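Local structure of cyclopropane mycolic acid synthase 3 (Mycobacterium tuberculosis, 1L1E) at residues Arg81-Tyr86 against Lys105-Met110. The protein probably transfers a methylene group from S-adenosyl-L-methionine to a double bond of an alpha mycolic acid, forming the proximal cyclopropane ring. Sequence-based numbering, arbitrary orientation.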
# COMPACT_ATOMS: atom_id res chain seq x y z
N ARG A 81 -7.39 -0.72 -13.08
CA ARG A 81 -7.39 -2.14 -13.36
C ARG A 81 -8.76 -2.75 -13.02
O ARG A 81 -9.32 -3.51 -13.81
CB ARG A 81 -6.29 -2.85 -12.55
CG ARG A 81 -6.15 -4.35 -12.86
CD ARG A 81 -5.57 -4.58 -14.26
NE ARG A 81 -5.10 -5.95 -14.41
CZ ARG A 81 -4.47 -6.43 -15.48
NH1 ARG A 81 -4.22 -5.66 -16.53
NH2 ARG A 81 -4.08 -7.70 -15.50
N ALA A 82 -9.28 -2.42 -11.84
CA ALA A 82 -10.59 -2.94 -11.42
C ALA A 82 -11.67 -2.68 -12.47
O ALA A 82 -12.50 -3.55 -12.75
CB ALA A 82 -11.01 -2.31 -10.09
N ILE A 83 -11.66 -1.49 -13.05
CA ILE A 83 -12.65 -1.13 -14.07
C ILE A 83 -12.44 -1.95 -15.34
O ILE A 83 -13.35 -2.66 -15.78
CB ILE A 83 -12.55 0.36 -14.47
CG1 ILE A 83 -12.85 1.26 -13.26
CG2 ILE A 83 -13.54 0.66 -15.61
CD1 ILE A 83 -12.75 2.74 -13.55
N GLU A 84 -11.25 -1.86 -15.90
CA GLU A 84 -10.90 -2.55 -17.15
C GLU A 84 -10.89 -4.07 -17.13
O GLU A 84 -11.44 -4.70 -18.04
CB GLU A 84 -9.55 -2.04 -17.66
CG GLU A 84 -9.57 -0.59 -18.09
CD GLU A 84 -8.22 -0.13 -18.59
OE1 GLU A 84 -8.11 1.05 -19.00
OE2 GLU A 84 -7.26 -0.95 -18.57
N LYS A 85 -10.26 -4.67 -16.13
CA LYS A 85 -10.22 -6.13 -16.08
C LYS A 85 -11.39 -6.79 -15.37
O LYS A 85 -11.84 -7.86 -15.79
CB LYS A 85 -8.91 -6.62 -15.42
CG LYS A 85 -8.86 -8.15 -15.32
CD LYS A 85 -7.55 -8.68 -14.75
CE LYS A 85 -7.64 -10.20 -14.59
NZ LYS A 85 -6.30 -10.83 -14.39
N TYR A 86 -11.89 -6.18 -14.30
CA TYR A 86 -12.99 -6.79 -13.57
C TYR A 86 -14.35 -6.15 -13.82
O TYR A 86 -15.36 -6.65 -13.35
CB TYR A 86 -12.65 -6.80 -12.07
CG TYR A 86 -11.32 -7.48 -11.77
CD1 TYR A 86 -10.11 -6.81 -11.96
CD2 TYR A 86 -11.28 -8.81 -11.33
CE1 TYR A 86 -8.88 -7.45 -11.73
CE2 TYR A 86 -10.05 -9.46 -11.09
CZ TYR A 86 -8.87 -8.77 -11.30
OH TYR A 86 -7.67 -9.40 -11.06
N LYS A 105 -8.40 13.26 -13.50
CA LYS A 105 -8.07 13.48 -14.91
C LYS A 105 -8.09 12.12 -15.60
O LYS A 105 -8.64 11.97 -16.70
CB LYS A 105 -6.69 14.12 -15.05
CG LYS A 105 -6.24 14.31 -16.48
CD LYS A 105 -4.98 15.17 -16.56
CE LYS A 105 -4.61 15.49 -18.00
NZ LYS A 105 -3.46 16.44 -18.08
N MET A 106 -7.49 11.13 -14.95
CA MET A 106 -7.43 9.78 -15.48
C MET A 106 -8.86 9.33 -15.75
O MET A 106 -9.19 8.90 -16.87
CB MET A 106 -6.78 8.84 -14.46
CG MET A 106 -6.39 7.47 -15.01
SD MET A 106 -6.06 6.23 -13.74
CE MET A 106 -4.48 5.58 -14.25
N PHE A 107 -9.71 9.42 -14.73
CA PHE A 107 -11.11 9.03 -14.84
C PHE A 107 -11.85 9.74 -15.99
O PHE A 107 -12.62 9.10 -16.72
CB PHE A 107 -11.85 9.32 -13.53
CG PHE A 107 -11.59 8.30 -12.44
CD1 PHE A 107 -12.05 8.54 -11.15
CD2 PHE A 107 -10.91 7.11 -12.69
CE1 PHE A 107 -11.84 7.61 -10.13
CE2 PHE A 107 -10.70 6.18 -11.68
CZ PHE A 107 -11.17 6.43 -10.40
N ASP A 108 -11.62 11.05 -16.13
CA ASP A 108 -12.26 11.85 -17.18
C ASP A 108 -11.82 11.46 -18.60
O ASP A 108 -12.55 11.69 -19.57
CB ASP A 108 -11.96 13.34 -16.98
CG ASP A 108 -12.56 13.90 -15.70
OD1 ASP A 108 -13.57 13.36 -15.21
OD2 ASP A 108 -12.03 14.91 -15.19
N GLN A 109 -10.63 10.88 -18.72
CA GLN A 109 -10.10 10.48 -20.02
C GLN A 109 -10.62 9.14 -20.53
O GLN A 109 -10.79 8.95 -21.74
CB GLN A 109 -8.57 10.45 -19.99
CG GLN A 109 -7.94 11.83 -19.91
CD GLN A 109 -6.45 11.78 -19.65
OE1 GLN A 109 -5.77 12.80 -19.71
NE2 GLN A 109 -5.93 10.59 -19.34
N MET A 110 -10.88 8.21 -19.62
CA MET A 110 -11.36 6.90 -20.03
C MET A 110 -12.86 6.87 -20.28
O MET A 110 -13.60 7.74 -19.81
CB MET A 110 -10.96 5.83 -19.00
CG MET A 110 -11.23 6.15 -17.53
SD MET A 110 -10.41 4.95 -16.40
CE MET A 110 -8.83 5.67 -16.28
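Ile83 reaches across to Phe107 and Met110 with its longer branch fully stretched: CD1 lies anti to CA (chi2 179°), which carries the delta methyl out to both partners; CD1 is the Ile83 atom that touches each of them. Across the contact Met110 holds CG about 50° round from its backbone N (chi1 48°), with SD then anti to CA, and the sulfur ends up beside that methyl. Ile83 CD1 sits 4.3 Å from Met110 SD and 4.4 Å from Phe107 CE2, meeting the ring obliquely. Met110 CE bends away from the isoleucine, leaving the sulfur to do the touching. These are loose van der Waals contacts, with no hydrogen bond between the segments. Both helices belong to the Rossmann-like methyltransferase fold: 77-86 and 97-109 are the helices of consecutive beta-alpha-beta crossovers through strands 67-71, 89-94 and 116-120, packed side by side on one face of the sheet. Val90 of strand 89-94 touches both Ile83 and Phe107, and the contact rests on the sheet at this point. Phe107 also rests on Met79, and its side chain is about 6 Å from Gly76, in the glycine-rich S-adenosylmethionine loop assigned by similarity, though about 12 Å from the bound S-adenosylhomocysteine. Met110, just past the end of its helix, lies against Arg80, whose NE forms a salt bridge with Glu84 OE1.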